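Local coordinates for protein Bse634I restriction endonuclease (Geobacillus stearothermophilus, PDB 1KNV) that probably acts as a type II restriction endonuclease of the PDDEXK clan, cutting DNA at a specific sequence with the help of metal ions, at residues R91-L96 and D282-L287; R121-Q126 and M225-P230; S158-P163 and F179-G184. All coordinates share one frame; numbering follows the deposited sequence. Where two conformers were deposited one is given.

Contact 1 (R91-L96 and D282-L287)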
loop_
_atom_site.group_PDB
_atom_site.type_symbol
_atom_site.label_atom_id
_atom_site.label_comp_id
_atom_site.label_asym_id
_atom_site.label_seq_id
_atom_site.Cartn_x
_atom_site.Cartn_y
_atom_site.Cartn_z
ATOM N N ARG B 91 11.795 -32.437 -16.894
ATOM C CA ARG B 91 12.709 -32.119 -15.808
ATOM C C ARG B 91 13.821 -33.146 -15.734
ATOM O O ARG B 91 14.905 -32.866 -15.213
ATOM C CB ARG B 91 11.984 -32.021 -14.462
ATOM C CG ARG B 91 11.352 -33.287 -13.964
ATOM C CD ARG B 91 11.045 -33.179 -12.467
ATOM N NE ARG B 91 12.253 -33.151 -11.631
ATOM C CZ ARG B 91 13.032 -34.206 -11.392
ATOM N NH1 ARG B 91 12.750 -35.388 -11.921
ATOM N NH2 ARG B 91 14.093 -34.082 -10.607
ATOM N N VAL B 92 13.561 -34.336 -16.268
ATOM C CA VAL B 92 14.575 -35.376 -16.257
ATOM C C VAL B 92 15.628 -35.092 -17.311
ATOM O O VAL B 92 16.806 -35.012 -16.987
ATOM C CB VAL B 92 13.983 -36.770 -16.512
ATOM C CG1 VAL B 92 15.103 -37.758 -16.771
ATOM C CG2 VAL B 92 13.184 -37.219 -15.306
ATOM N N LYS B 93 15.221 -34.911 -18.563
ATOM C CA LYS B 93 16.205 -34.659 -19.612
ATOM C C LYS B 93 16.912 -33.312 -19.493
ATOM O O LYS B 93 18.023 -33.145 -20.006
ATOM C CB LYS B 93 15.573 -34.809 -20.997
ATOM C CG LYS B 93 14.572 -33.758 -21.384
ATOM C CD LYS B 93 13.965 -34.137 -22.708
ATOM C CE LYS B 93 13.012 -33.087 -23.192
ATOM N NZ LYS B 93 12.259 -33.586 -24.369
ATOM N N ARG B 94 16.275 -32.354 -18.823
ATOM C CA ARG B 94 16.870 -31.033 -18.618
ATOM C C ARG B 94 17.689 -31.051 -17.333
ATOM O O ARG B 94 18.388 -30.089 -17.023
ATOM C CB ARG B 94 15.782 -29.959 -18.513
ATOM C CG ARG B 94 15.142 -29.585 -19.841
ATOM C CD ARG B 94 16.121 -28.850 -20.767
ATOM N NE ARG B 94 15.440 -28.273 -21.930
ATOM C CZ ARG B 94 14.947 -28.977 -22.946
ATOM N NH1 ARG B 94 15.068 -30.296 -22.963
ATOM N NH2 ARG B 94 14.301 -28.363 -23.932
ATOM N N GLU B 95 17.592 -32.158 -16.599
ATOM C CA GLU B 95 18.299 -32.342 -15.338
ATOM C C GLU B 95 17.997 -31.233 -14.333
ATOM O O GLU B 95 18.905 -30.674 -13.724
ATOM C CB GLU B 95 19.806 -32.426 -15.584
ATOM C CG GLU B 95 20.249 -33.667 -16.355
ATOM C CD GLU B 95 21.705 -33.591 -16.811
ATOM O OE1 GLU B 95 22.586 -33.361 -15.960
ATOM O OE2 GLU B 95 21.965 -33.762 -18.020
ATOM N N LEU B 96 16.718 -30.922 -14.158
ATOM C CA LEU B 96 16.303 -29.884 -13.223
ATOM C C LEU B 96 16.034 -30.561 -11.892
ATOM O O LEU B 96 14.879 -30.757 -11.508
ATOM C CB LEU B 96 15.035 -29.198 -13.731
ATOM C CG LEU B 96 15.172 -28.456 -15.062
ATOM C CD1 LEU B 96 13.819 -28.019 -15.553
ATOM C CD2 LEU B 96 16.071 -27.256 -14.881
ATOM N N ASP B 282 6.558 -28.297 -28.340
ATOM C CA ASP B 282 6.052 -26.989 -27.912
ATOM C C ASP B 282 5.863 -26.931 -26.396
ATOM O O ASP B 282 5.826 -25.847 -25.811
ATOM C CB ASP B 282 4.715 -26.656 -28.580
ATOM C CG ASP B 282 4.853 -26.344 -30.053
ATOM O OD1 ASP B 282 5.953 -25.916 -30.482
ATOM O OD2 ASP B 282 3.845 -26.507 -30.775
ATOM N N ILE B 283 5.722 -28.100 -25.775
ATOM C CA ILE B 283 5.553 -28.199 -24.335
ATOM C C ILE B 283 6.900 -27.902 -23.688
ATOM O O ILE B 283 6.978 -27.150 -22.718
ATOM C CB ILE B 283 5.096 -29.618 -23.921
ATOM C CG1 ILE B 283 3.715 -29.923 -24.510
ATOM C CG2 ILE B 283 5.072 -29.733 -22.406
ATOM C CD1 ILE B 283 3.226 -31.349 -24.245
ATOM N N ASP B 284 7.956 -28.507 -24.233
ATOM C CA ASP B 284 9.316 -28.303 -23.731
ATOM C C ASP B 284 9.726 -26.839 -23.891
ATOM O O ASP B 284 10.352 -26.259 -23.007
ATOM C CB ASP B 284 10.330 -29.154 -24.504
ATOM C CG ASP B 284 10.150 -30.636 -24.292
ATOM O OD1 ASP B 284 9.411 -31.037 -23.371
ATOM O OD2 ASP B 284 10.777 -31.401 -25.059
ATOM N N LYS B 285 9.396 -26.257 -25.041
ATOM C CA LYS B 285 9.730 -24.861 -25.313
ATOM C C LYS B 285 9.036 -23.937 -24.310
ATOM O O LYS B 285 9.634 -22.991 -23.808
ATOM C CB LYS B 285 9.333 -24.485 -26.743
ATOM C CG LYS B 285 10.140 -25.185 -27.836
ATOM C CD LYS B 285 9.702 -24.680 -29.209
ATOM C CE LYS B 285 10.498 -25.298 -30.343
ATOM N NZ LYS B 285 9.995 -24.805 -31.660
ATOM N N MET B 286 7.772 -24.218 -24.022
ATOM C CA MET B 286 7.020 -23.423 -23.063
ATOM C C MET B 286 7.685 -23.487 -21.695
ATOM O O MET B 286 7.898 -22.469 -21.055
ATOM C CB MET B 286 5.595 -23.951 -22.935
ATOM C CG MET B 286 4.877 -23.410 -21.716
ATOM S SD MET B 286 3.221 -24.012 -21.602
ATOM C CE MET B 286 3.482 -25.671 -21.061
ATOM N N LEU B 287 8.003 -24.699 -21.251
ATOM C CA LEU B 287 8.629 -24.884 -19.956
ATOM C C LEU B 287 9.989 -24.237 -19.917
ATOM O O LEU B 287 10.412 -23.745 -18.879
ATOM C CB LEU B 287 8.740 -26.370 -19.633
ATOM C CG LEU B 287 7.380 -27.031 -19.416
ATOM C CD1 LEU B 287 7.537 -28.540 -19.250
ATOM C CD2 LEU B 287 6.719 -26.389 -18.184
HETATM O O HOH W 1 9.837 -33.630 -22.217
HETATM O O HOH W 2 13.300 -30.270 -26.289
#

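Contact 2 (R121-Q126 and M225-P230)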
loop_
_atom_site.group_PDB
_atom_site.type_symbol
_atom_site.label_atom_id
_atom_site.label_comp_id
_atom_site.label_asym_id
_atom_site.label_seq_id
_atom_site.Cartn_x
_atom_site.Cartn_y
_atom_site.Cartn_z
ATOM N N ARG B 121 -0.650 -21.759 5.021
ATOM C CA ARG B 121 -2.094 -22.024 5.016
ATOM C C ARG B 121 -2.844 -21.285 6.137
ATOM O O ARG B 121 -3.967 -20.825 5.950
ATOM C CB ARG B 121 -2.350 -23.536 5.094
ATOM C CG ARG B 121 -1.790 -24.299 3.895
ATOM C CD ARG B 121 -2.544 -25.588 3.658
ATOM N NE ARG B 121 -3.934 -25.342 3.276
ATOM C CZ ARG B 121 -4.909 -26.243 3.373
ATOM N NH1 ARG B 121 -4.650 -27.461 3.844
ATOM N NH2 ARG B 121 -6.149 -25.927 3.009
ATOM N N GLU B 122 -2.218 -21.165 7.303
ATOM C CA GLU B 122 -2.830 -20.448 8.416
ATOM C C GLU B 122 -3.012 -18.964 8.044
ATOM O O GLU B 122 -4.024 -18.349 8.384
ATOM C CB GLU B 122 -1.950 -20.581 9.666
ATOM C CG GLU B 122 -2.443 -21.600 10.681
ATOM C CD GLU B 122 -1.337 -22.096 11.613
ATOM O OE1 GLU B 122 -0.452 -21.292 12.002
ATOM O OE2 GLU B 122 -1.366 -23.300 11.967
ATOM N N LYS B 123 -2.035 -18.388 7.346
ATOM C CA LYS B 123 -2.144 -16.986 6.954
ATOM C C LYS B 123 -3.300 -16.794 5.979
ATOM O O LYS B 123 -4.021 -15.804 6.043
ATOM C CB LYS B 123 -0.840 -16.490 6.321
ATOM C CG LYS B 123 0.375 -16.541 7.249
ATOM C CD LYS B 123 1.492 -15.668 6.720
ATOM C CE LYS B 123 2.780 -15.913 7.463
ATOM N NZ LYS B 123 2.563 -15.805 8.915
ATOM N N LEU B 124 -3.481 -17.748 5.077
ATOM C CA LEU B 124 -4.555 -17.660 4.112
ATOM C C LEU B 124 -5.890 -17.912 4.805
ATOM O O LEU B 124 -6.902 -17.311 4.449
ATOM C CB LEU B 124 -4.339 -18.673 2.985
ATOM C CG LEU B 124 -3.077 -18.470 2.139
ATOM C CD1 LEU B 124 -2.991 -19.543 1.070
ATOM C CD2 LEU B 124 -3.100 -17.086 1.502
ATOM N N HIS B 125 -5.896 -18.808 5.789
ATOM C CA HIS B 125 -7.126 -19.105 6.518
ATOM C C HIS B 125 -7.518 -17.906 7.349
ATOM O O HIS B 125 -8.696 -17.608 7.516
ATOM C CB HIS B 125 -6.940 -20.325 7.412
ATOM C CG HIS B 125 -6.901 -21.611 6.650
ATOM N ND1 HIS B 125 -6.080 -22.663 6.998
ATOM C CD2 HIS B 125 -7.579 -22.008 5.547
ATOM C CE1 HIS B 125 -6.252 -23.654 6.138
ATOM N NE2 HIS B 125 -7.156 -23.281 5.247
ATOM N N GLN B 126 -6.524 -17.208 7.864
ATOM C CA GLN B 126 -6.798 -16.028 8.650
ATOM C C GLN B 126 -7.393 -14.953 7.711
ATOM O O GLN B 126 -8.321 -14.225 8.092
ATOM C CB GLN B 126 -5.499 -15.572 9.304
ATOM C CG GLN B 126 -5.612 -14.376 10.191
ATOM C CD GLN B 126 -5.646 -13.098 9.395
ATOM O OE1 GLN B 126 -5.054 -13.017 8.316
ATOM N NE2 GLN B 126 -6.320 -12.080 9.929
ATOM N N MET B 225 3.309 -9.545 1.239
ATOM C CA MET B 225 3.170 -8.524 2.281
ATOM C C MET B 225 3.169 -9.154 3.676
ATOM O O MET B 225 3.726 -8.590 4.622
ATOM C CB MET B 225 1.903 -7.677 2.064
ATOM C CG MET B 225 2.064 -6.622 0.960
ATOM S SD MET B 225 0.855 -5.264 0.989
ATOM C CE MET B 225 1.184 -4.458 -0.587
ATOM N N ARG B 226 2.529 -10.314 3.813
ATOM C CA ARG B 226 2.523 -11.030 5.080
ATOM C C ARG B 226 3.922 -11.451 5.525
ATOM O O ARG B 226 4.292 -11.265 6.686
ATOM C CB ARG B 226 1.625 -12.258 4.988
ATOM C CG ARG B 226 0.162 -11.934 4.697
ATOM C CD ARG B 226 -0.510 -11.148 5.827
ATOM N NE ARG B 226 -0.758 -11.948 7.028
ATOM C CZ ARG B 226 -1.747 -12.830 7.177
ATOM N NH1 ARG B 226 -2.618 -13.057 6.202
ATOM N NH2 ARG B 226 -1.878 -13.483 8.318
ATOM N N TYR B 227 4.691 -12.017 4.598
ATOM C CA TYR B 227 6.041 -12.491 4.883
ATOM C C TYR B 227 7.113 -11.434 4.666
ATOM O O TYR B 227 8.283 -11.663 4.957
ATOM C CB TYR B 227 6.386 -13.688 3.995
ATOM C CG TYR B 227 5.764 -15.009 4.395
ATOM C CD1 TYR B 227 4.647 -15.506 3.731
ATOM C CD2 TYR B 227 6.318 -15.777 5.422
ATOM C CE1 TYR B 227 4.101 -16.732 4.078
ATOM C CE2 TYR B 227 5.776 -17.005 5.773
ATOM C CZ TYR B 227 4.672 -17.477 5.098
ATOM O OH TYR B 227 4.146 -18.699 5.439
ATOM N N TRP B 228 6.713 -10.289 4.135
ATOM C CA TRP B 228 7.639 -9.206 3.863
ATOM C C TRP B 228 8.829 -9.684 3.035
ATOM O O TRP B 228 9.981 -9.544 3.430
ATOM C CB TRP B 228 8.118 -8.580 5.165
ATOM C CG TRP B 228 8.668 -7.230 4.946
ATOM C CD1 TRP B 228 9.985 -6.876 4.879
ATOM C CD2 TRP B 228 7.917 -6.045 4.679
ATOM N NE1 TRP B 228 10.101 -5.537 4.582
ATOM C CE2 TRP B 228 8.845 -5.004 4.454
ATOM C CE3 TRP B 228 6.547 -5.763 4.605
ATOM C CZ2 TRP B 228 8.446 -3.698 4.162
ATOM C CZ3 TRP B 228 6.149 -4.463 4.315
ATOM C CH2 TRP B 228 7.098 -3.447 4.097
ATOM N N ASN B 229 8.531 -10.257 1.876
ATOM C CA ASN B 229 9.553 -10.754 0.963
ATOM C C ASN B 229 9.248 -10.104 -0.375
ATOM O O ASN B 229 8.431 -10.605 -1.141
ATOM C CB ASN B 229 9.450 -12.269 0.824
ATOM C CG ASN B 229 10.628 -12.864 0.089
ATOM O OD1 ASN B 229 11.446 -12.147 -0.482
ATOM N ND2 ASN B 229 10.721 -14.184 0.099
ATOM N N PRO B 230 9.895 -8.972 -0.673
ATOM C CA PRO B 230 9.623 -8.308 -1.948
ATOM C C PRO B 230 10.160 -9.037 -3.172
ATOM O O PRO B 230 9.680 -8.839 -4.285
ATOM C CB PRO B 230 10.277 -6.940 -1.761
ATOM C CG PRO B 230 11.452 -7.252 -0.888
ATOM C CD PRO B 230 10.874 -8.209 0.127
HETATM O O HOH W 3 3.037 -12.709 8.858
#

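Contact 3 (S158-P163 and F179-G184)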
loop_
_atom_site.group_PDB
_atom_site.type_symbol
_atom_site.label_atom_id
_atom_site.label_comp_id
_atom_site.label_asym_id
_atom_site.label_seq_id
_atom_site.Cartn_x
_atom_site.Cartn_y
_atom_site.Cartn_z
ATOM N N SER B 158 14.351 -39.634 -5.678
ATOM C CA SER B 158 15.089 -40.286 -6.759
ATOM C C SER B 158 14.185 -40.931 -7.816
ATOM O O SER B 158 14.552 -40.988 -8.993
ATOM C CB SER B 158 16.037 -41.349 -6.192
ATOM O OG SER B 158 15.328 -42.507 -5.769
ATOM N N GLU B 159 13.009 -41.411 -7.409
ATOM C CA GLU B 159 12.087 -42.046 -8.347
ATOM C C GLU B 159 11.641 -41.109 -9.453
ATOM O O GLU B 159 11.312 -41.556 -10.554
ATOM C CB GLU B 159 10.829 -42.547 -7.645
ATOM C CG GLU B 159 11.056 -43.428 -6.462
ATOM C CD GLU B 159 10.954 -42.653 -5.186
ATOM O OE1 GLU B 159 11.976 -42.082 -4.748
ATOM O OE2 GLU B 159 9.836 -42.598 -4.633
ATOM N N TYR B 160 11.598 -39.815 -9.148
ATOM C CA TYR B 160 11.170 -38.805 -10.112
ATOM C C TYR B 160 12.166 -38.685 -11.244
ATOM O O TYR B 160 11.839 -38.179 -12.317
ATOM C CB TYR B 160 11.069 -37.428 -9.454
ATOM C CG TYR B 160 10.088 -37.303 -8.314
ATOM C CD1 TYR B 160 10.105 -36.173 -7.492
ATOM C CD2 TYR B 160 9.161 -38.307 -8.041
ATOM C CE1 TYR B 160 9.227 -36.046 -6.424
ATOM C CE2 TYR B 160 8.274 -38.188 -6.971
ATOM C CZ TYR B 160 8.315 -37.052 -6.165
ATOM O OH TYR B 160 7.447 -36.916 -5.105
ATOM N N ASN B 161 13.387 -39.143 -10.990
ATOM C CA ASN B 161 14.451 -39.047 -11.969
ATOM C C ASN B 161 14.561 -40.179 -12.966
ATOM O O ASN B 161 15.548 -40.270 -13.688
ATOM C CB ASN B 161 15.777 -38.846 -11.255
ATOM C CG ASN B 161 15.830 -37.520 -10.519
ATOM O OD1 ASN B 161 15.460 -36.484 -11.074
ATOM N ND2 ASN B 161 16.291 -37.543 -9.270
ATOM N N LEU B 162 13.551 -41.040 -13.011
ATOM C CA LEU B 162 13.526 -42.142 -13.967
ATOM C C LEU B 162 12.545 -41.719 -15.054
ATOM O O LEU B 162 11.368 -41.457 -14.775
ATOM C CB LEU B 162 13.033 -43.429 -13.306
ATOM C CG LEU B 162 13.850 -43.944 -12.120
ATOM C CD1 LEU B 162 13.098 -45.108 -11.486
ATOM C CD2 LEU B 162 15.257 -44.364 -12.569
ATOM N N PRO B 163 13.014 -41.629 -16.310
ATOM C CA PRO B 163 12.072 -41.216 -17.350
ATOM C C PRO B 163 10.979 -42.236 -17.651
ATOM O O PRO B 163 11.034 -43.382 -17.207
ATOM C CB PRO B 163 12.976 -40.901 -18.551
ATOM C CG PRO B 163 14.182 -41.755 -18.347
ATOM C CD PRO B 163 14.386 -41.777 -16.837
ATOM N N PHE B 179 1.029 -34.376 -6.923
ATOM C CA PHE B 179 0.715 -33.341 -5.947
ATOM C C PHE B 179 0.541 -33.903 -4.538
ATOM O O PHE B 179 0.733 -33.193 -3.547
ATOM C CB PHE B 179 -0.550 -32.602 -6.381
ATOM C CG PHE B 179 -1.735 -33.502 -6.613
ATOM C CD1 PHE B 179 -2.484 -33.988 -5.546
ATOM C CD2 PHE B 179 -2.096 -33.870 -7.899
ATOM C CE1 PHE B 179 -3.567 -34.821 -5.756
ATOM C CE2 PHE B 179 -3.181 -34.706 -8.112
ATOM C CZ PHE B 179 -3.916 -35.182 -7.034
ATOM N N LYS B 180 0.178 -35.180 -4.448
ATOM C CA LYS B 180 -0.016 -35.825 -3.154
ATOM C C LYS B 180 1.294 -35.993 -2.371
ATOM O O LYS B 180 1.285 -35.958 -1.147
ATOM C CB LYS B 180 -0.674 -37.195 -3.336
ATOM C CG LYS B 180 -2.092 -37.185 -3.868
ATOM C CD LYS B 180 -2.582 -38.619 -3.940
ATOM C CE LYS B 180 -3.996 -38.732 -4.477
ATOM N NZ LYS B 180 -4.416 -40.171 -4.528
ATOM N N ASP B 181 2.411 -36.181 -3.073
ATOM C CA ASP B 181 3.722 -36.345 -2.430
ATOM C C ASP B 181 4.204 -35.071 -1.732
ATOM O O ASP B 181 4.953 -35.134 -0.748
ATOM C CB ASP B 181 4.791 -36.726 -3.459
ATOM C CG ASP B 181 4.581 -38.099 -4.049
ATOM O OD1 ASP B 181 3.476 -38.661 -3.884
ATOM O OD2 ASP B 181 5.526 -38.610 -4.695
ATOM N N ILE B 182 3.799 -33.916 -2.253
ATOM C CA ILE B 182 4.244 -32.662 -1.675
ATOM C C ILE B 182 3.205 -31.929 -0.851
ATOM O O ILE B 182 3.446 -30.800 -0.442
ATOM C CB ILE B 182 4.751 -31.697 -2.758
ATOM C CG1 ILE B 182 3.604 -31.305 -3.677
ATOM C CG2 ILE B 182 5.866 -32.350 -3.571
ATOM C CD1 ILE B 182 3.994 -30.252 -4.671
ATOM N N GLU B 183 2.059 -32.557 -0.597
ATOM C CA GLU B 183 1.018 -31.913 0.193
ATOM C C GLU B 183 1.543 -31.459 1.552
ATOM O O GLU B 183 2.112 -32.253 2.304
ATOM C CB GLU B 183 -0.176 -32.855 0.384
ATOM C CG GLU B 183 -1.217 -32.381 1.424
ATOM C CD GLU B 183 -2.528 -33.173 1.368
ATOM O OE1 GLU B 183 -2.487 -34.371 0.996
ATOM O OE2 GLU B 183 -3.594 -32.602 1.707
ATOM N N GLY B 184 1.357 -30.168 1.835
ATOM C CA GLY B 184 1.774 -29.570 3.093
ATOM C C GLY B 184 3.260 -29.362 3.243
ATOM O O GLY B 184 3.720 -28.974 4.306
#

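Contact 1 (R91-L96 and D282-L287)
Lys93 and Asp284 join the end of helix 68-93 to the first turn of helix 281-291 through a salt bridge. The lysine CB points toward the partner helix; CG sits between the backbone N and the carbonyl carbon (chi1 69°), and the chain then runs extended to NZ. The first atom to meet Asp284 is CE, 3.4 Å from OD2. The ammonium NZ then closes on Asp284 OD2 at 2.7 Å, with the two side chains crossing at about a right angle. NZ comes from above the carboxylate plane, 35° out of it, and grips one oxygen: Asp284 OD1 is 4.0 Å from NZ. A water serves that second oxygen, lying 2.9 Å from Asp284 OD1 and accepting a weak bond from Lys93 NZ.

Arg94 approaches the same carboxylate by a longer route. Its chain bends at chi2 and brings NH2 to 4.1 Å from Asp284 CB, while the guanidinium and carboxylate planes stand 69° apart. A second water, in the guanidinium plane, accepts from Arg94 NH2 at 3.2 Å and donates to Asp284 OD2 at 3.0 Å. Asp284 OD2 therefore takes both the ammonium and a water proton. The direct salt bridge of Arg94 NH2 goes one turn further along helix 281-291, to Asp288, while Asp284 itself also rests on Gln86 of helix 68-93.

The two basic residues stand where helix 68-93 runs out into a Schellman motif, which the Lys-Asp salt bridge ties to the first turn of helix 281-291: Glu95, with positive phi, turns the chain, and Leu96 N and Glu95 N bond back to Arg91 O and Val92 O, as is typical of this helix ending.

Contact 2 (R121-Q126 and M225-P230)
The Lys123 chain of helix 118-131 runs along Arg226 and on over the Tyr227 ring, at the C-terminal end of helix 203-227, in a helix-to-helix-end contact that forms part of a subunit interface. Packing and ring contacts are carried by the lysine chain. It slides past Arg226 in the opposite direction, with CB over one face of the guanidinium, and CD reaches Arg226 CB at 3.8 Å. Further out, CE sits over the face of the Tyr227 ring in a CH-pi contact, 3.7 Å from its centroid. The bend at chi4 (-52°) lifts NZ further above the ring, 5.0 Å from the centroid but still over the face, in a longer cation-pi contact. The tyrosine hydroxyl is hydrogen-bonded to Thr120 OG1, and its ring stacks with Trp188.

Direct polar contact centres on Arg226. Its chain, bent at chi2 and chi3, curls back toward helix 118-131. Gln126 OE1 lies 3.2 Å from both Arg226 NH1 and NH2, the amide and guanidinium planes being 84° apart. Arg226 O accepts a bond from Arg226 NE of the second subunit, and Gln126 NE2 bonds Trp228 O there.

A water accepts from Lys123 NZ and donates to Arg226 O. Arg226 NH1 gives Lys123 O a 3.1 Å bond, bent to 146° at the hydrogen and arriving from above the carbonyl plane.

Contact 3 (S158-P163 and F179-G184)
A single hydrogen bond between the phenol of Tyr160 and the carboxylate of Asp181 links two loop segments, whose nearest CA atoms, those of the same two residues, are 11.0 Å apart. Residues 179-181 keep helical backbone angles without the regular bonds of a helix. Phe179 opens this turn with its ring buried, meeting Phe110 with the planes at about 40°. Its carbonyl O accepts a weak bond, 3.4 Å long, from Ile182 N.

Asp181 follows, its CB directed toward Tyr160 and CG anti to the carbonyl carbon (chi1 -67°), which brings OD2 to the hydroxyl end of a ring coming from the opposite direction. The Tyr160 hydroxyl OH donates over 2.6 Å to Asp181 OD2, which accepts with its anti lone pair, the one turned away from the other carboxylate oxygen. OD2 lies in the plane of the tyrosine ring at its edge, on the CE2 side, 3.6 Å from Tyr160 CE2. Ring and carboxylate planes are 23° apart, so the two flat groups are nearly coplanar. The anti approach also brings Tyr160 OH to 3.1 Å from Asp181 CB. Lys157 adds a long, weak ion pair to the same oxygen and probably helps to balance its charge.

Both segments belong to the long connection between strands 147-151 and 191-198, antiparallel neighbours in the central mixed sheet of this PDDEXK-clan nuclease, and helix 169-176 lies between them. The bond joins the two loops flanking that helix.

Ile182, next in sequence, sends its side chain onto Leu100 of strand 99-103, outermost of the sheet within this chain, which Tyr160 touches as well. After Glu183 the chain turns at Gly184, which has positive phi and shares backbone hydrogen bonds with Lys114.

In the fold
From the N terminus, the chain leaves helix 68-93 through segment 91-96, enters the sheet by strand 99-103 and reaches segment 121-126 on helix 118-131. Strand 147-151 follows, then the small loop closed by contact 3, which holds helix 169-176. After strand 191-198 and helix 203-227, contact 2 closes at 225-230. Strands 235-240 and 273-276 lead to helix 281-291, where contact 1 closes the outermost loop. The three nest without crossing, contact 3 within contact 2 and both within contact 1. Contacts 1 and 3 touch through Arg91 and Asn161. Contact 1 ties helix 68-93 to helix 281-291, contact 2 helix 118-131 to the end of helix 203-227, and contact 3 the loops flanking helix 169-176.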